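Local atomic coordinates of designed helical repeat protein (Synthetic construct, PDB entry 5CWQ), a protein that has no known biological activity, being a computationally designed scaffold in which antiparallel helices joined by short loops stack into a compact helical repeat array. Residues E49-A54 against E64-K69; E196-E199 against E205-R208. All coordinates share one frame; numbering follows the deposited sequence. Where two conformers were deposited one is given.

How the interactions relate
Both contacts join consecutive antiparallel helices near the short loop that connects them: interaction 1 pairs helix 33-57 with helix 60-86, and interaction 2 pairs helix 174-201 with helix 204-230, the last of the eight. They follow one another along the chain and lie on opposite sides of its centre, their own centres about 33 Å apart and their nearest atoms about 18 Å apart, without touching. In each, an alanine methyl allows a close approach, CA to CA 5.4 Å between Ala51 and Ala66 and 5.3 Å between Ala198 and Lys207, with a partly exposed lysine taking part. No active site is known; a phosphate ion, probably from the crystallisation liquor, lies by Lys207 of interaction 2.

Interaction 1 (E49-A54 against E64-K69); sequences ELARVA and ERASEK
A helical hairpin, helix 33-57 turning back into helix 60-86, is closed here by small side chains, with the methyl of Ala66 directed at Ala51, whose own methyl lies to one side, and Leu50 meeting both Ala66 and Lys69. The methyl CB of Ala66 comes down on the backbone of the other helix, 3.9 Å from Ala51 CA, and lies 4.1 Å from Ala51 CB. Leu50 adds its own CB at 4.3 Å from the same Ala66 CB, so one methyl group is bordered by two residues of the facing turn. Alanine suits both positions because at this point of closest CA approach only methyls lie between the backbones: the segment axes approach to 8.7 Å and run antiparallel at 163°. This is the alpha-hairpin of a designed helical repeat protein, and Ala51 is backed by helix 90-114, through Glu109 and Val110.

Toward the margin the packing changes character. Leu50 CG lies opposite the carbonyl carbon in the first torsion (chi1 -68°), which carries the branch outward from the alanine pair, and its methyl CD1 reaches Lys69 CD at 4.1 Å. The two side chains meet at about a right angle, leucine methyl against lysine methylene. A lysine fits this margin because it is two things at once: the extended chain beyond CG offers apolar surface to Leu50, while NZ is carried on to a salt bridge with Glu14 of helix 5-30. That same helix touches Leu50 through Ala13 and Lys69 through Leu17.

Interaction 2 (E196-E199 against E205-R208); sequences ESAE and EVKR
Apolar contact in an alpha-hairpin, the final one of this designed helical repeat protein, brings Ala198 of helix 174-201 against Val206 and Lys207 of helix 204-230. The Ala198 methyl CB sits 3.8 Å from Val206 CG1 and 3.7 Å from the backbone Lys207 N, so the small methyl fits against the first turn of the second helix. With CG1 anti to its own backbone N (chi1 174°), Val206 turns that methyl to Ala198, and its side chain also touches Val194 on the facing helix. A compact branched residue suits this buried position, as it fills space near the backbone.

At the solvent side, long charged residues meet through their carbon chains. Glu199 and Lys207 cross at about a right angle, Glu199 CG lying 3.8 Å from Lys207 CG and Glu199 OE2 3.7 Å from Lys207 CD. The opposite charges may attract weakly at longer range; Glu199 OE2 is 5.4 Å from Lys207 NZ, with no salt bridge between them. A bend at chi3 (69°) turns the end of the lysine chain off its extended course, and the nearest atoms of this side chain and a phosphate ion, probably from the crystallisation liquor, are about 3 Å apart. An alanine in place of Lys207 would probably leave the Glu199 chain without its methylene neighbour and remove one positive charge from beside the phosphate.

Within helix 204-230, a salt bridge joins residues one turn apart: Arg208 NH1 makes a weak hydrogen bond of 3.4 Å to Glu205 OE1, which lies at the edge of the guanidinium and in its plane.

Interaction 1 (E49-A54 against E64-K69)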
ATOM      1  N   GLU A  49       8.185   7.770   2.422  1.00 35.10           N
ATOM      2  CA  GLU A  49       9.022   8.465   3.390  1.00 38.80           C
ATOM      3  C   GLU A  49       9.163   9.937   3.012  1.00 37.21           C
ATOM      4  O   GLU A  49       9.070  10.815   3.867  1.00 36.18           O
ATOM      5  CB  GLU A  49      10.397   7.801   3.484  1.00 47.03           C
ATOM      6  CG  GLU A  49      11.201   8.217   4.703  1.00 56.98           C
ATOM      7  CD  GLU A  49      12.526   7.483   4.810  1.00 66.38           C
ATOM      8  OE1 GLU A  49      12.738   6.517   4.046  1.00 69.75           O
ATOM      9  OE2 GLU A  49      13.357   7.873   5.660  1.00 69.78           O
ATOM     10  N   LEU A  50       9.376  10.204   1.726  1.00 37.48           N
ATOM     11  CA  LEU A  50       9.486  11.574   1.231  1.00 37.68           C
ATOM     12  C   LEU A  50       8.199  12.356   1.476  1.00 37.25           C
ATOM     13  O   LEU A  50       8.236  13.533   1.836  1.00 39.66           O
ATOM     14  CB  LEU A  50       9.820  11.579  -0.263  1.00 36.51           C
ATOM     15  CG  LEU A  50      11.207  11.064  -0.652  1.00 36.16           C
ATOM     16  CD1 LEU A  50      11.286  10.834  -2.157  1.00 35.94           C
ATOM     17  CD2 LEU A  50      12.291  12.031  -0.202  1.00 37.47           C
ATOM     18  N   ALA A  51       7.063  11.698   1.278  1.00 34.45           N
ATOM     19  CA  ALA A  51       5.765  12.331   1.480  1.00 32.81           C
ATOM     20  C   ALA A  51       5.565  12.715   2.943  1.00 32.47           C
ATOM     21  O   ALA A  51       5.077  13.803   3.249  1.00 31.82           O
ATOM     22  CB  ALA A  51       4.650  11.407   1.016  1.00 31.20           C
ATOM     23  N   ARG A  52       5.947  11.816   3.844  1.00 33.73           N
ATOM     24  CA  ARG A  52       5.787  12.059   5.272  1.00 36.71           C
ATOM     25  C   ARG A  52       6.718  13.169   5.753  1.00 36.21           C
ATOM     26  O   ARG A  52       6.364  13.934   6.650  1.00 34.85           O
ATOM     27  CB  ARG A  52       6.036  10.771   6.060  1.00 42.16           C
ATOM     28  CG  ARG A  52       4.869   9.800   6.003  1.00 48.36           C
ATOM     29  CD  ARG A  52       5.159   8.514   6.755  1.00 56.11           C
ATOM     30  NE  ARG A  52       3.926   7.848   7.171  1.00 63.70           N
ATOM     31  CZ  ARG A  52       3.402   7.902   8.395  1.00 71.78           C
ATOM     32  NH1 ARG A  52       3.995   8.586   9.369  1.00 74.07           N
ATOM     33  NH2 ARG A  52       2.272   7.256   8.650  1.00 75.23           N
ATOM     34  N   VAL A  53       7.902  13.258   5.153  1.00 37.92           N
ATOM     35  CA  VAL A  53       8.830  14.345   5.454  1.00 40.11           C
ATOM     36  C   VAL A  53       8.225  15.669   4.998  1.00 41.54           C
ATOM     37  O   VAL A  53       8.310  16.677   5.699  1.00 42.22           O
ATOM     38  CB  VAL A  53      10.208  14.131   4.777  1.00 40.68           C
ATOM     39  CG1 VAL A  53      11.061  15.400   4.834  1.00 41.43           C
ATOM     40  CG2 VAL A  53      10.946  12.980   5.435  1.00 40.93           C
ATOM     41  N   ALA A  54       7.617  15.660   3.814  1.00 41.92           N
ATOM     42  CA  ALA A  54       6.962  16.849   3.283  1.00 42.98           C
ATOM     43  C   ALA A  54       5.815  17.279   4.198  1.00 41.51           C
ATOM     44  O   ALA A  54       5.645  18.467   4.475  1.00 43.45           O
ATOM     45  CB  ALA A  54       6.451  16.590   1.874  1.00 42.88           C
ATOM     46  N   GLU A  64       4.367  17.806  -3.536  1.00 47.52           N
ATOM     47  CA  GLU A  64       3.963  17.579  -4.918  1.00 52.71           C
ATOM     48  C   GLU A  64       5.010  16.745  -5.649  1.00 48.82           C
ATOM     49  O   GLU A  64       4.673  15.893  -6.469  1.00 48.07           O
ATOM     50  CB  GLU A  64       3.741  18.909  -5.642  1.00 62.78           C
ATOM     51  CG  GLU A  64       3.099  18.771  -7.017  1.00 71.33           C
ATOM     52  CD  GLU A  64       1.687  18.209  -6.959  1.00 77.21           C
ATOM     53  OE1 GLU A  64       1.102  18.160  -5.854  1.00 78.78           O
ATOM     54  OE2 GLU A  64       1.160  17.814  -8.021  1.00 79.72           O
ATOM     55  N   ARG A  65       6.280  17.000  -5.347  1.00 46.90           N
ATOM     56  CA  ARG A  65       7.372  16.199  -5.887  1.00 46.72           C
ATOM     57  C   ARG A  65       7.204  14.733  -5.507  1.00 41.66           C
ATOM     58  O   ARG A  65       7.394  13.844  -6.336  1.00 40.87           O
ATOM     59  CB  ARG A  65       8.719  16.715  -5.383  1.00 53.60           C
ATOM     60  CG  ARG A  65       9.455  17.615  -6.362  1.00 64.70           C
ATOM     61  CD  ARG A  65      10.763  18.108  -5.762  1.00 77.05           C
ATOM     62  NE  ARG A  65      10.554  19.222  -4.839  1.00 89.84           N
ATOM     63  CZ  ARG A  65      11.391  19.560  -3.861  1.00100.92           C
ATOM     64  NH1 ARG A  65      12.503  18.866  -3.654  1.00104.89           N
ATOM     65  NH2 ARG A  65      11.109  20.593  -3.080  1.00104.91           N
ATOM     66  N   ALA A  66       6.846  14.490  -4.250  1.00 38.65           N
ATOM     67  CA  ALA A  66       6.635  13.133  -3.760  1.00 36.18           C
ATOM     68  C   ALA A  66       5.477  12.470  -4.500  1.00 35.13           C
ATOM     69  O   ALA A  66       5.539  11.286  -4.836  1.00 33.52           O
ATOM     70  CB  ALA A  66       6.370  13.143  -2.256  1.00 35.13           C
ATOM     71  N   SER A  67       4.425  13.240  -4.753  1.00 36.49           N
ATOM     72  CA  SER A  67       3.252  12.734  -5.455  1.00 37.85           C
ATOM     73  C   SER A  67       3.597  12.374  -6.897  1.00 37.84           C
ATOM     74  O   SER A  67       3.155  11.345  -7.416  1.00 36.12           O
ATOM     75  CB  SER A  67       2.127  13.767  -5.425  1.00 41.27           C
ATOM     76  OG  SER A  67       0.915  13.218  -5.909  1.00 43.32           O
ATOM     77  N   GLU A  68       4.384  13.232  -7.540  1.00 40.06           N
ATOM     78  CA  GLU A  68       4.854  12.982  -8.897  1.00 42.25           C
ATOM     79  C   GLU A  68       5.652  11.687  -8.943  1.00 38.59           C
ATOM     80  O   GLU A  68       5.514  10.892  -9.873  1.00 38.27           O
ATOM     81  CB  GLU A  68       5.709  14.151  -9.395  1.00 49.20           C
ATOM     82  CG  GLU A  68       4.921  15.432  -9.650  1.00 56.30           C
ATOM     83  CD  GLU A  68       5.810  16.655  -9.807  1.00 63.64           C
ATOM     84  OE1 GLU A  68       7.045  16.492  -9.909  1.00 66.52           O
ATOM     85  OE2 GLU A  68       5.271  17.782  -9.826  1.00 66.25           O
ATOM     86  N   LYS A  69       6.482  11.477  -7.926  1.00 36.51           N
ATOM     87  CA  LYS A  69       7.296  10.273  -7.850  1.00 36.17           C
ATOM     88  C   LYS A  69       6.435   9.049  -7.544  1.00 35.32           C
ATOM     89  O   LYS A  69       6.699   7.958  -8.049  1.00 35.33           O
ATOM     90  CB  LYS A  69       8.390  10.438  -6.796  1.00 37.47           C
ATOM     91  CG  LYS A  69       9.476  11.420  -7.210  1.00 42.33           C
ATOM     92  CD  LYS A  69      10.546  11.570  -6.146  1.00 46.79           C
ATOM     93  CE  LYS A  69      11.623  12.550  -6.591  1.00 52.50           C
ATOM     94  NZ  LYS A  69      12.732  12.663  -5.603  1.00 55.02           N
TER

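Interaction 2 (E196-E199 against E205-R208)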
ATOM      1  N   GLU A 196      -2.172 -17.758  11.675  1.00 26.33           N
ATOM      2  CA  GLU A 196      -2.290 -18.885  12.595  1.00 26.86           C
ATOM      3  C   GLU A 196      -2.144 -20.224  11.875  1.00 26.78           C
ATOM      4  O   GLU A 196      -1.586 -21.173  12.429  1.00 27.16           O
ATOM      5  CB  GLU A 196      -3.627 -18.823  13.332  1.00 29.70           C
ATOM      6  CG  GLU A 196      -3.708 -17.676  14.326  1.00 32.97           C
ATOM      7  CD  GLU A 196      -5.102 -17.470  14.884  1.00 40.12           C
ATOM      8  OE1 GLU A 196      -6.052 -18.107  14.379  1.00 44.05           O
ATOM      9  OE2 GLU A 196      -5.248 -16.668  15.830  1.00 41.97           O
ATOM     10  N   SER A 197      -2.649 -20.300  10.647  0.51 26.79           N
ATOM     11  CA  SER A 197      -2.505 -21.505   9.838  0.51 27.66           C
ATOM     12  C   SER A 197      -1.045 -21.720   9.453  0.51 27.43           C
ATOM     13  O   SER A 197      -0.560 -22.851   9.426  0.51 28.22           O
ATOM     14  CB  SER A 197      -3.375 -21.423   8.582  0.51 26.95           C
ATOM     15  OG  SER A 197      -4.749 -21.546   8.903  0.51 28.45           O
ATOM     16  N   ALA A 198      -0.347 -20.628   9.154  1.00 27.34           N
ATOM     17  CA  ALA A 198       1.069 -20.693   8.812  1.00 28.96           C
ATOM     18  C   ALA A 198       1.894 -21.132  10.020  1.00 30.90           C
ATOM     19  O   ALA A 198       2.785 -21.977   9.903  1.00 33.18           O
ATOM     20  CB  ALA A 198       1.552 -19.348   8.300  1.00 27.18           C
ATOM     21  N   GLU A 199       1.596 -20.546  11.177  1.00 29.42           N
ATOM     22  CA  GLU A 199       2.239 -20.938  12.428  1.00 29.12           C
ATOM     23  C   GLU A 199       2.039 -22.424  12.684  1.00 28.59           C
ATOM     24  O   GLU A 199       2.946 -23.110  13.153  1.00 28.90           O
ATOM     25  CB  GLU A 199       1.683 -20.127  13.601  1.00 32.85           C
ATOM     26  CG  GLU A 199       2.192 -18.696  13.659  1.00 35.20           C
ATOM     27  CD  GLU A 199       1.535 -17.875  14.753  1.00 40.84           C
ATOM     28  OE1 GLU A 199       0.745 -18.438  15.539  1.00 44.36           O
ATOM     29  OE2 GLU A 199       1.809 -16.660  14.826  1.00 42.53           O
ATOM     30  N   GLU A 205       7.661 -17.796   6.706  1.00 31.07           N
ATOM     31  CA  GLU A 205       7.610 -16.713   5.732  1.00 33.31           C
ATOM     32  C   GLU A 205       6.186 -16.185   5.584  1.00 30.08           C
ATOM     33  O   GLU A 205       5.959 -14.976   5.637  1.00 30.07           O
ATOM     34  CB  GLU A 205       8.145 -17.176   4.377  1.00 39.45           C
ATOM     35  CG  GLU A 205       8.115 -16.101   3.296  1.00 46.14           C
ATOM     36  CD  GLU A 205       8.894 -14.849   3.678  1.00 53.59           C
ATOM     37  OE1 GLU A 205       9.790 -14.937   4.546  1.00 56.95           O
ATOM     38  OE2 GLU A 205       8.611 -13.774   3.106  1.00 55.53           O
ATOM     39  N   VAL A 206       5.231 -17.094   5.409  1.00 27.69           N
ATOM     40  CA  VAL A 206       3.828 -16.717   5.265  1.00 25.15           C
ATOM     41  C   VAL A 206       3.340 -16.021   6.530  1.00 24.28           C
ATOM     42  O   VAL A 206       2.570 -15.062   6.465  1.00 24.24           O
ATOM     43  CB  VAL A 206       2.943 -17.949   4.962  1.00 24.83           C
ATOM     44  CG1 VAL A 206       1.461 -17.582   4.963  1.00 23.80           C
ATOM     45  CG2 VAL A 206       3.333 -18.554   3.626  1.00 25.70           C
ATOM     46  N   LYS A 207       3.794 -16.515   7.678  1.00 24.64           N
ATOM     47  CA  LYS A 207       3.457 -15.923   8.966  1.00 24.49           C
ATOM     48  C   LYS A 207       3.855 -14.452   9.001  1.00 25.73           C
ATOM     49  O   LYS A 207       3.066 -13.595   9.397  1.00 25.99           O
ATOM     50  CB  LYS A 207       4.148 -16.683  10.100  1.00 23.44           C
ATOM     51  CG  LYS A 207       3.897 -16.115  11.490  1.00 22.95           C
ATOM     52  CD  LYS A 207       4.736 -16.822  12.553  1.00 24.21           C
ATOM     53  CE  LYS A 207       6.215 -16.505  12.412  1.00 25.51           C
ATOM     54  NZ  LYS A 207       7.025 -17.148  13.480  1.00 26.04           N
ATOM     55  N   ARG A 208       5.085 -14.171   8.583  1.00 26.00           N
ATOM     56  CA  ARG A 208       5.602 -12.808   8.584  1.00 25.45           C
ATOM     57  C   ARG A 208       4.785 -11.908   7.664  1.00 25.20           C
ATOM     58  O   ARG A 208       4.480 -10.769   8.013  1.00 24.78           O
ATOM     59  CB  ARG A 208       7.069 -12.799   8.159  1.00 26.16           C
ATOM     60  CG  ARG A 208       7.995 -13.488   9.141  1.00 28.20           C
ATOM     61  CD  ARG A 208       9.284 -13.923   8.466  1.00 30.45           C
ATOM     62  NE  ARG A 208      10.076 -14.798   9.327  1.00 32.07           N
ATOM     63  CZ  ARG A 208      10.909 -15.736   8.885  1.00 33.79           C
ATOM     64  NH1 ARG A 208      11.071 -15.936   7.585  1.00 34.09           N
ATOM     65  NH2 ARG A 208      11.582 -16.482   9.750  1.00 35.25           N
TER